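PDB 6JKK: mitotic checkpoint control protein kinase BUB1 from Drosophila melanogaster, which probably binds ATP and phosphorylates other proteins through the kinase domain crystallised here, one part of a longer mitotic checkpoint protein of the kinetochore. Local coordinates for residues R104-Y114 / D168-I178; V142-T150 / I332-Q340. All coordinates share one frame; numbering follows the deposited sequence.

Contact 1: residues R104-Y114 / D168-I178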
loop_
_atom_site.group_PDB
_atom_site.type_symbol
_atom_site.label_atom_id
_atom_site.label_comp_id
_atom_site.label_asym_id
_atom_site.label_seq_id
_atom_site.Cartn_x
_atom_site.Cartn_y
_atom_site.Cartn_z
ATOM N N ARG A 104 4.097 15.896 -4.831
ATOM C CA ARG A 104 5.391 15.936 -4.141
ATOM C C ARG A 104 6.447 15.056 -4.790
ATOM O O ARG A 104 7.641 15.223 -4.533
ATOM C CB ARG A 104 5.231 15.565 -2.662
ATOM C CG ARG A 104 4.354 16.528 -1.879
ATOM C CD ARG A 104 4.143 16.063 -0.448
ATOM N NE ARG A 104 3.093 16.848 0.195
ATOM C CZ ARG A 104 2.626 16.616 1.415
ATOM N NH1 ARG A 104 3.128 15.628 2.137
ATOM N NH2 ARG A 104 1.658 17.374 1.914
ATOM N N LEU A 105 5.999 14.120 -5.623
ATOM C CA LEU A 105 6.893 13.203 -6.333
ATOM C C LEU A 105 7.890 13.966 -7.188
ATOM O O LEU A 105 7.535 14.974 -7.794
ATOM C CB LEU A 105 6.080 12.278 -7.245
ATOM C CG LEU A 105 5.538 10.977 -6.670
ATOM C CD1 LEU A 105 4.684 10.255 -7.692
ATOM C CD2 LEU A 105 6.692 10.103 -6.252
ATOM N N THR A 106 9.132 13.489 -7.233
ATOM C CA THR A 106 10.104 13.990 -8.203
ATOM C C THR A 106 10.657 12.871 -9.099
ATOM O O THR A 106 10.906 13.079 -10.291
ATOM C CB THR A 106 11.253 14.780 -7.534
ATOM O OG1 THR A 106 11.542 14.226 -6.247
ATOM C CG2 THR A 106 10.865 16.242 -7.362
ATOM N N SER A 107 10.822 11.682 -8.529
ATOM C CA SER A 107 11.406 10.558 -9.259
ATOM C C SER A 107 10.503 10.047 -10.380
ATOM O O SER A 107 9.340 9.716 -10.147
ATOM C CB SER A 107 11.725 9.415 -8.292
ATOM O OG SER A 107 12.299 8.312 -8.971
ATOM N N GLU A 108 11.043 9.997 -11.597
ATOM C CA GLU A 108 10.370 9.333 -12.712
ATOM C C GLU A 108 10.154 7.873 -12.339
ATOM O O GLU A 108 9.110 7.282 -12.625
ATOM C CB GLU A 108 11.225 9.416 -13.983
ATOM C CG GLU A 108 11.132 10.738 -14.742
ATOM C CD GLU A 108 11.655 11.921 -13.942
ATOM O OE1 GLU A 108 12.665 11.753 -13.228
ATOM O OE2 GLU A 108 11.056 13.015 -14.026
ATOM N N GLN A 109 11.154 7.304 -11.673
ATOM C CA GLN A 109 11.120 5.907 -11.247
ATOM C C GLN A 109 9.914 5.552 -10.371
ATOM O O GLN A 109 9.383 4.441 -10.464
ATOM C CB GLN A 109 12.423 5.562 -10.517
ATOM C CG GLN A 109 12.576 4.089 -10.159
ATOM C CD GLN A 109 13.754 3.833 -9.240
ATOM O OE1 GLN A 109 14.281 4.757 -8.618
ATOM N NE2 GLN A 109 14.172 2.578 -9.147
ATOM N N MET A 110 9.481 6.497 -9.536
ATOM C CA MET A 110 8.489 6.216 -8.495
ATOM C C MET A 110 7.048 6.591 -8.855
ATOM O O MET A 110 6.115 6.216 -8.152
ATOM C CB MET A 110 8.884 6.904 -7.186
ATOM C CG MET A 110 10.053 6.262 -6.468
ATOM S SD MET A 110 9.754 4.529 -6.072
ATOM C CE MET A 110 11.086 3.807 -7.008
ATOM N N ILE A 111 6.861 7.326 -9.941
ATOM C CA ILE A 111 5.511 7.739 -10.327
ATOM C C ILE A 111 4.515 6.560 -10.509
ATOM O O ILE A 111 3.402 6.611 -9.976
ATOM C CB ILE A 111 5.528 8.716 -11.520
ATOM C CG1 ILE A 111 6.166 10.048 -11.093
ATOM C CG2 ILE A 111 4.120 8.951 -12.052
ATOM C CD1 ILE A 111 6.744 10.859 -12.234
ATOM N N PRO A 112 4.918 5.488 -11.226
ATOM C CA PRO A 112 3.998 4.345 -11.340
ATOM C C PRO A 112 3.784 3.575 -10.032
ATOM O O PRO A 112 2.926 2.681 -9.991
ATOM C CB PRO A 112 4.704 3.428 -12.349
ATOM C CG PRO A 112 5.612 4.332 -13.125
ATOM C CD PRO A 112 6.090 5.328 -12.111
ATOM N N SER A 113 4.539 3.905 -8.985
ATOM C CA SER A 113 4.503 3.134 -7.741
ATOM C C SER A 113 3.373 3.530 -6.803
ATOM O O SER A 113 3.180 2.888 -5.770
ATOM C CB SER A 113 5.830 3.275 -6.985
ATOM O OG SER A 113 6.931 3.073 -7.838
ATOM N N TYR A 114 2.647 4.594 -7.139
ATOM C CA TYR A 114 1.561 5.063 -6.284
ATOM C C TYR A 114 0.301 5.215 -7.115
ATOM O O TYR A 114 0.353 5.758 -8.220
ATOM C CB TYR A 114 1.931 6.407 -5.631
ATOM C CG TYR A 114 3.264 6.340 -4.923
ATOM C CD1 TYR A 114 3.377 5.746 -3.667
ATOM C CD2 TYR A 114 4.409 6.830 -5.526
ATOM C CE1 TYR A 114 4.603 5.656 -3.032
ATOM C CE2 TYR A 114 5.641 6.745 -4.901
ATOM C CZ TYR A 114 5.730 6.160 -3.658
ATOM O OH TYR A 114 6.956 6.082 -3.035
ATOM N N ASP A 168 11.564 0.276 -1.295
ATOM C CA ASP A 168 11.864 1.481 -2.074
ATOM C C ASP A 168 10.626 2.373 -2.133
ATOM O O ASP A 168 10.717 3.593 -1.999
ATOM C CB ASP A 168 12.311 1.102 -3.491
ATOM C CG ASP A 168 13.476 1.944 -3.995
ATOM O OD1 ASP A 168 14.129 2.640 -3.181
ATOM O OD2 ASP A 168 13.756 1.880 -5.213
ATOM N N ILE A 169 9.464 1.755 -2.319
ATOM C CA ILE A 169 8.215 2.511 -2.428
ATOM C C ILE A 169 7.870 3.227 -1.118
ATOM O O ILE A 169 7.484 4.400 -1.120
ATOM C CB ILE A 169 7.051 1.590 -2.871
ATOM C CG1 ILE A 169 7.279 1.115 -4.311
ATOM C CG2 ILE A 169 5.716 2.308 -2.760
ATOM C CD1 ILE A 169 6.364 -0.038 -4.746
ATOM N N VAL A 170 8.025 2.522 -0.002
ATOM C CA VAL A 170 7.741 3.095 1.313
ATOM C C VAL A 170 8.756 4.181 1.675
ATOM O O VAL A 170 8.391 5.231 2.219
ATOM C CB VAL A 170 7.709 1.983 2.388
ATOM C CG1 VAL A 170 7.575 2.564 3.788
ATOM C CG2 VAL A 170 6.564 1.039 2.101
ATOM N N ASP A 171 10.031 3.930 1.374
ATOM C CA ASP A 171 11.080 4.915 1.626
ATOM C C ASP A 171 10.760 6.242 0.932
ATOM O O ASP A 171 10.821 7.311 1.546
ATOM C CB ASP A 171 12.434 4.371 1.156
ATOM C CG ASP A 171 13.617 5.104 1.777
ATOM O OD1 ASP A 171 13.549 5.474 2.971
ATOM O OD2 ASP A 171 14.628 5.300 1.069
ATOM N N HIS A 172 10.395 6.179 -0.345
ATOM C CA HIS A 172 10.065 7.398 -1.078
ATOM C C HIS A 172 8.778 8.036 -0.566
ATOM O O HIS A 172 8.641 9.260 -0.590
ATOM C CB HIS A 172 9.962 7.127 -2.581
ATOM C CG HIS A 172 11.289 7.019 -3.267
ATOM N ND1 HIS A 172 12.024 5.852 -3.291
ATOM C CD2 HIS A 172 12.017 7.934 -3.950
ATOM C CE1 HIS A 172 13.147 6.053 -3.957
ATOM N NE2 HIS A 172 13.165 7.307 -4.371
ATOM N N LEU A 173 7.835 7.217 -0.107
ATOM C CA LEU A 173 6.593 7.762 0.452
ATOM C C LEU A 173 6.860 8.529 1.750
ATOM O O LEU A 173 6.325 9.619 1.963
ATOM C CB LEU A 173 5.569 6.646 0.703
ATOM C CG LEU A 173 4.186 7.114 1.168
ATOM C CD1 LEU A 173 3.397 7.698 0.006
ATOM C CD2 LEU A 173 3.405 5.983 1.813
ATOM N N HIS A 174 7.684 7.955 2.622
ATOM C CA HIS A 174 7.994 8.604 3.887
ATOM C C HIS A 174 8.818 9.878 3.661
ATOM O O HIS A 174 8.684 10.852 4.394
ATOM C CB HIS A 174 8.695 7.615 4.831
ATOM C CG HIS A 174 7.793 6.520 5.319
ATOM N ND1 HIS A 174 8.228 5.508 6.149
ATOM C CD2 HIS A 174 6.478 6.285 5.093
ATOM C CE1 HIS A 174 7.217 4.698 6.416
ATOM N NE2 HIS A 174 6.144 5.146 5.787
ATOM N N ALA A 175 9.643 9.886 2.618
ATOM C CA ALA A 175 10.437 11.071 2.292
ATOM C C ALA A 175 9.553 12.256 1.908
ATOM O O ALA A 175 9.971 13.420 1.987
ATOM C CB ALA A 175 11.412 10.757 1.173
ATOM N N MET A 176 8.337 11.947 1.470
ATOM C CA MET A 176 7.344 12.959 1.129
ATOM C C MET A 176 6.472 13.321 2.336
ATOM O O MET A 176 5.563 14.146 2.225
ATOM C CB MET A 176 6.464 12.469 -0.030
ATOM C CG MET A 176 7.187 12.407 -1.380
ATOM S SD MET A 176 6.127 11.937 -2.772
ATOM C CE MET A 176 6.057 10.149 -2.584
ATOM N N GLY A 177 6.745 12.707 3.487
ATOM C CA GLY A 177 6.024 13.033 4.711
ATOM C C GLY A 177 4.637 12.420 4.797
ATOM O O GLY A 177 3.748 12.944 5.480
ATOM N N ILE A 178 4.448 11.297 4.112
ATOM C CA ILE A 178 3.161 10.608 4.127
ATOM C C ILE A 178 3.281 9.220 4.763
ATOM O O ILE A 178 4.190 8.455 4.428
ATOM C CB ILE A 178 2.584 10.477 2.695
ATOM C CG1 ILE A 178 2.454 11.861 2.043
ATOM C CG2 ILE A 178 1.231 9.739 2.710
ATOM C CD1 ILE A 178 1.183 12.600 2.435
HETATM O O HOH W 1 15.903 2.294 -6.971
#

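Contact 2: residues V142-T150 / I332-Q340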
loop_
_atom_site.group_PDB
_atom_site.type_symbol
_atom_site.label_atom_id
_atom_site.label_comp_id
_atom_site.label_asym_id
_atom_site.label_seq_id
_atom_site.Cartn_x
_atom_site.Cartn_y
_atom_site.Cartn_z
ATOM N N VAL A 142 -1.903 -12.645 -6.045
ATOM C CA VAL A 142 -0.709 -13.245 -6.640
ATOM C C VAL A 142 -0.138 -14.340 -5.746
ATOM O O VAL A 142 0.158 -15.445 -6.205
ATOM C CB VAL A 142 0.374 -12.170 -6.890
ATOM C CG1 VAL A 142 1.697 -12.817 -7.280
ATOM C CG2 VAL A 142 -0.082 -11.202 -7.968
ATOM N N CYS A 143 0.020 -14.025 -4.464
ATOM C CA CYS A 143 0.549 -14.982 -3.487
ATOM C C CYS A 143 -0.274 -16.270 -3.447
ATOM O O CYS A 143 0.259 -17.390 -3.373
ATOM C CB CYS A 143 0.519 -14.325 -2.109
ATOM S SG CYS A 143 1.710 -14.934 -0.920
ATOM N N ASN A 144 -1.586 -16.113 -3.496
ATOM C CA ASN A 144 -2.477 -17.253 -3.408
ATOM C C ASN A 144 -2.499 -18.032 -4.712
ATOM O O ASN A 144 -2.568 -19.258 -4.707
ATOM C CB ASN A 144 -3.887 -16.789 -3.002
ATOM C CG ASN A 144 -3.960 -16.391 -1.537
ATOM O OD1 ASN A 144 -3.281 -16.976 -0.694
ATOM N ND2 ASN A 144 -4.773 -15.391 -1.229
ATOM N N LYS A 145 -2.421 -17.324 -5.834
ATOM C CA LYS A 145 -2.391 -18.006 -7.121
ATOM C C LYS A 145 -1.122 -18.847 -7.252
ATOM O O LYS A 145 -1.169 -19.986 -7.727
ATOM C CB LYS A 145 -2.502 -17.009 -8.277
ATOM C CG LYS A 145 -2.353 -17.643 -9.654
ATOM C CD LYS A 145 -2.663 -16.641 -10.757
ATOM C CE LYS A 145 -2.603 -17.291 -12.135
ATOM N NZ LYS A 145 -2.907 -16.319 -13.230
ATOM N N VAL A 146 0.004 -18.294 -6.807
ATOM C CA VAL A 146 1.290 -19.011 -6.854
ATOM C C VAL A 146 1.245 -20.284 -6.000
ATOM O O VAL A 146 1.728 -21.349 -6.408
ATOM C CB VAL A 146 2.444 -18.102 -6.388
ATOM C CG1 VAL A 146 3.690 -18.929 -6.044
ATOM C CG2 VAL A 146 2.767 -17.066 -7.455
ATOM N N LYS A 147 0.646 -20.179 -4.817
ATOM C CA LYS A 147 0.547 -21.336 -3.930
ATOM C C LYS A 147 -0.416 -22.372 -4.500
ATOM O O LYS A 147 -0.224 -23.577 -4.323
ATOM C CB LYS A 147 0.124 -20.914 -2.516
ATOM C CG LYS A 147 1.274 -20.437 -1.626
ATOM C CD LYS A 147 0.768 -19.860 -0.309
ATOM C CE LYS A 147 0.697 -18.333 -0.367
ATOM N NZ LYS A 147 -0.188 -17.753 0.683
ATOM N N SER A 148 -1.450 -21.896 -5.186
ATOM C CA SER A 148 -2.438 -22.775 -5.815
ATOM C C SER A 148 -1.808 -23.592 -6.936
ATOM O O SER A 148 -2.082 -24.785 -7.090
ATOM C CB SER A 148 -3.596 -21.940 -6.378
ATOM O OG SER A 148 -4.439 -22.748 -7.178
ATOM N N VAL A 149 -0.952 -22.936 -7.716
ATOM C CA VAL A 149 -0.320 -23.568 -8.874
ATOM C C VAL A 149 0.857 -24.460 -8.493
ATOM O O VAL A 149 1.015 -25.549 -9.044
ATOM C CB VAL A 149 0.130 -22.508 -9.915
ATOM C CG1 VAL A 149 0.904 -23.158 -11.049
ATOM C CG2 VAL A 149 -1.070 -21.772 -10.464
ATOM N N THR A 150 1.675 -24.015 -7.544
ATOM C CA THR A 150 2.909 -24.741 -7.223
ATOM C C THR A 150 2.800 -25.647 -6.000
ATOM O O THR A 150 3.657 -26.512 -5.796
ATOM C CB THR A 150 4.109 -23.783 -7.010
ATOM O OG1 THR A 150 3.928 -23.027 -5.801
ATOM C CG2 THR A 150 4.247 -22.837 -8.179
ATOM N N ILE A 332 12.414 -16.059 -11.115
ATOM C CA ILE A 332 11.610 -14.952 -11.625
ATOM C C ILE A 332 10.889 -15.379 -12.898
ATOM O O ILE A 332 9.706 -15.072 -13.091
ATOM C CB ILE A 332 12.479 -13.704 -11.913
ATOM C CG1 ILE A 332 12.968 -13.074 -10.610
ATOM C CG2 ILE A 332 11.704 -12.666 -12.729
ATOM C CD1 ILE A 332 13.806 -11.825 -10.819
ATOM N N SER A 333 11.612 -16.090 -13.761
ATOM C CA SER A 333 11.044 -16.613 -15.002
ATOM C C SER A 333 9.838 -17.508 -14.702
ATOM O O SER A 333 8.767 -17.357 -15.299
ATOM C CB SER A 333 12.110 -17.391 -15.776
ATOM O OG SER A 333 11.606 -17.867 -17.006
ATOM N N LYS A 334 10.013 -18.422 -13.753
ATOM C CA LYS A 334 8.949 -19.334 -13.357
ATOM C C LYS A 334 7.765 -18.600 -12.731
ATOM O O LYS A 334 6.607 -18.961 -12.961
ATOM C CB LYS A 334 9.491 -20.389 -12.392
ATOM C CG LYS A 334 10.460 -21.369 -13.031
ATOM C CD LYS A 334 10.960 -22.407 -12.028
ATOM C CE LYS A 334 11.784 -21.777 -10.910
ATOM N NZ LYS A 334 12.429 -22.807 -10.041
ATOM N N PHE A 335 8.060 -17.577 -11.936
ATOM C CA PHE A 335 7.034 -16.744 -11.318
ATOM C C PHE A 335 6.219 -16.010 -12.376
ATOM O O PHE A 335 4.981 -16.004 -12.329
ATOM C CB PHE A 335 7.686 -15.733 -10.363
ATOM C CG PHE A 335 6.721 -14.762 -9.743
ATOM C CD1 PHE A 335 6.078 -15.068 -8.553
ATOM C CD2 PHE A 335 6.460 -13.536 -10.344
ATOM C CE1 PHE A 335 5.197 -14.170 -7.972
ATOM C CE2 PHE A 335 5.566 -12.650 -9.775
ATOM C CZ PHE A 335 4.946 -12.957 -8.584
ATOM N N ASN A 336 6.912 -15.377 -13.322
ATOM C CA ASN A 336 6.235 -14.632 -14.383
ATOM C C ASN A 336 5.356 -15.538 -15.242
ATOM O O ASN A 336 4.260 -15.150 -15.670
ATOM C CB ASN A 336 7.254 -13.883 -15.256
ATOM C CG ASN A 336 7.772 -12.616 -14.596
ATOM O OD1 ASN A 336 7.174 -12.108 -13.649
ATOM N ND2 ASN A 336 8.887 -12.088 -15.108
ATOM N N THR A 337 5.838 -16.750 -15.493
ATOM C CA THR A 337 5.072 -17.730 -16.264
ATOM C C THR A 337 3.746 -18.089 -15.574
ATOM O O THR A 337 2.710 -18.225 -16.229
ATOM C CB THR A 337 5.905 -19.000 -16.547
ATOM O OG1 THR A 337 7.010 -18.662 -17.396
ATOM C CG2 THR A 337 5.059 -20.067 -17.237
ATOM N N ILE A 338 3.782 -18.228 -14.251
ATOM C CA ILE A 338 2.573 -18.516 -13.479
ATOM C C ILE A 338 1.581 -17.354 -13.603
ATOM O O ILE A 338 0.370 -17.564 -13.715
ATOM C CB ILE A 338 2.909 -18.794 -11.996
ATOM C CG1 ILE A 338 3.698 -20.098 -11.859
ATOM C CG2 ILE A 338 1.636 -18.849 -11.145
ATOM C CD1 ILE A 338 4.464 -20.213 -10.554
ATOM N N LEU A 339 2.114 -16.133 -13.601
ATOM C CA LEU A 339 1.322 -14.912 -13.759
ATOM C C LEU A 339 0.618 -14.836 -15.105
ATOM O O LEU A 339 -0.528 -14.388 -15.183
ATOM C CB LEU A 339 2.220 -13.682 -13.673
ATOM C CG LEU A 339 2.855 -13.192 -12.382
ATOM C CD1 LEU A 339 3.702 -11.963 -12.701
ATOM C CD2 LEU A 339 1.796 -12.876 -11.347
ATOM N N GLN A 340 1.338 -15.244 -16.151
ATOM C CA GLN A 340 0.960 -15.027 -17.553
ATOM C C GLN A 340 0.229 -13.702 -17.804
ATOM O O GLN A 340 0.067 -13.273 -18.949
ATOM C CB GLN A 340 0.176 -16.222 -18.118
ATOM C CG GLN A 340 -1.160 -16.499 -17.441
ATOM C CD GLN A 340 -1.434 -17.984 -17.271
ATOM O OE1 GLN A 340 -0.832 -18.824 -17.942
ATOM N NE2 GLN A 340 -2.345 -18.314 -16.364
HETATM O O HOH W 2 -2.200 -13.781 -12.910
#

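Contact 1: residues R104-Y114 / D168-I178
Arg-104 touches Met-176 at both ends of a side chain that is apolar at its root and polar at its tip. Its CB rests on Met-176 SD at 3.7 Å. The chain, extended from CG to NE, carries CD to 3.6 Å from Met-176 O and brings NH1 to that oxygen at 2.9 Å, nearly in line with the C=O bond, though the N-H itself is bent, 143°. NH1 also brushes Ile-178 CD1, and NH2 has salt bridges to Asp-213 and Glu-100. Gly-177, with positive phi, closes helix 156-175 in a Schellman motif, and a cation at this carbonyl-rich end is probably welcome.

Tyr-114 is the second bridge. Its OH donates to Ile-169 O at 2.6 Å, in the carbonyl plane and on a lone pair, although that oxygen already accepts from Leu-173 N within the helix. CE1 meets Ile-169 CG2 at 3.5 Å, and Met-176 CE approaches CE2. A phenylalanine here would probably keep much of this packing but leave Ile-169 O without its second donor. Met-110 CG makes a CH-pi contact over the face of the His-172 ring, 3.6 Å from its centroid; ND1 of that ring donates to Asp-168 O, which fixes its rotation. In kinase terms this is the αC-β4 loop fastened to helix αE. One direct bond ends on Ile-169 O within the helix and the other on Met-176 O in the turn that closes it, so the polar part probably depends on the backbone's course as much as on which side chains the helix carries.

Contact 2: residues V142-T150 / I332-Q340
With CG trans to the backbone N (chi1 176°), Phe-335 brings its ring against Val-142 and Val-146. Ile-338, its CG1 trans to the carbonyl carbon instead (chi1 -67°), places CD1 against Thr-150 and leaves CG2 for Val-149. The Phe-335 side chain crosses those of both valines at about a right angle: Val-142 CG1 reaches Phe-335 CZ at 3.5 Å, and Val-146 CG2 reaches Phe-335 CE1 at 3.8 Å. Leu-339 CD2 also approaches Val-142 CG1. The Ile-338 methyl CD1 touches Thr-150 CG2 at 3.5 Å, while its CG2 lies 4.0 Å from Val-149 CG2, where the Val-149 and Ile-338 side chains run antiparallel, side by side.

The helical segments 142-150 and 332-339 cross at 99°, their axes 10.3 Å apart at closest approach. Helix 139-150 is αD of the kinase C-lobe, and the helix laid across it, 325-339, is the last of the chain. Leu-190, on strand 188-190 just after the catalytic loop, touches Val-142, Phe-335 and Leu-339, and Val-158 of αE adds to the packing on the ring.

Polar groups take over beside this apolar patch. The extended chain of Lys-145 carries CE to 3.4 Å from Ile-338 O, and its NZ donates to a water that in turn donates to Leu-339 O, linking the ammonium to the carbonyl of the last residue of helix 325-339. The Thr-150 hydroxyl bonds back to Val-146 O at 2.8 Å from above the carbonyl plane, while Thr-150 N comes to that oxygen from the opposite face.

Overall arrangement
The two contacts are separate, their centres 27 Å apart and their nearest atoms about 13 Å apart. Along the chain they alternate: 104-114, 142-150, 168-178, 332-340. Helix 139-150 of contact 2 runs on through a short connection into helix 156-175, whose far end carries contact 1. Contact 1 joins the loop between helix 92-104 and strand 119-122 to the C-lobe and is buried, whereas contact 2, partly buried, sets the terminal helix 325-339 against the lobe at its periphery. Helix 156-175 therefore serves both: its last turns receive the loop from the N-lobe, and its earlier part, through Val-158, backs the C-terminal helix.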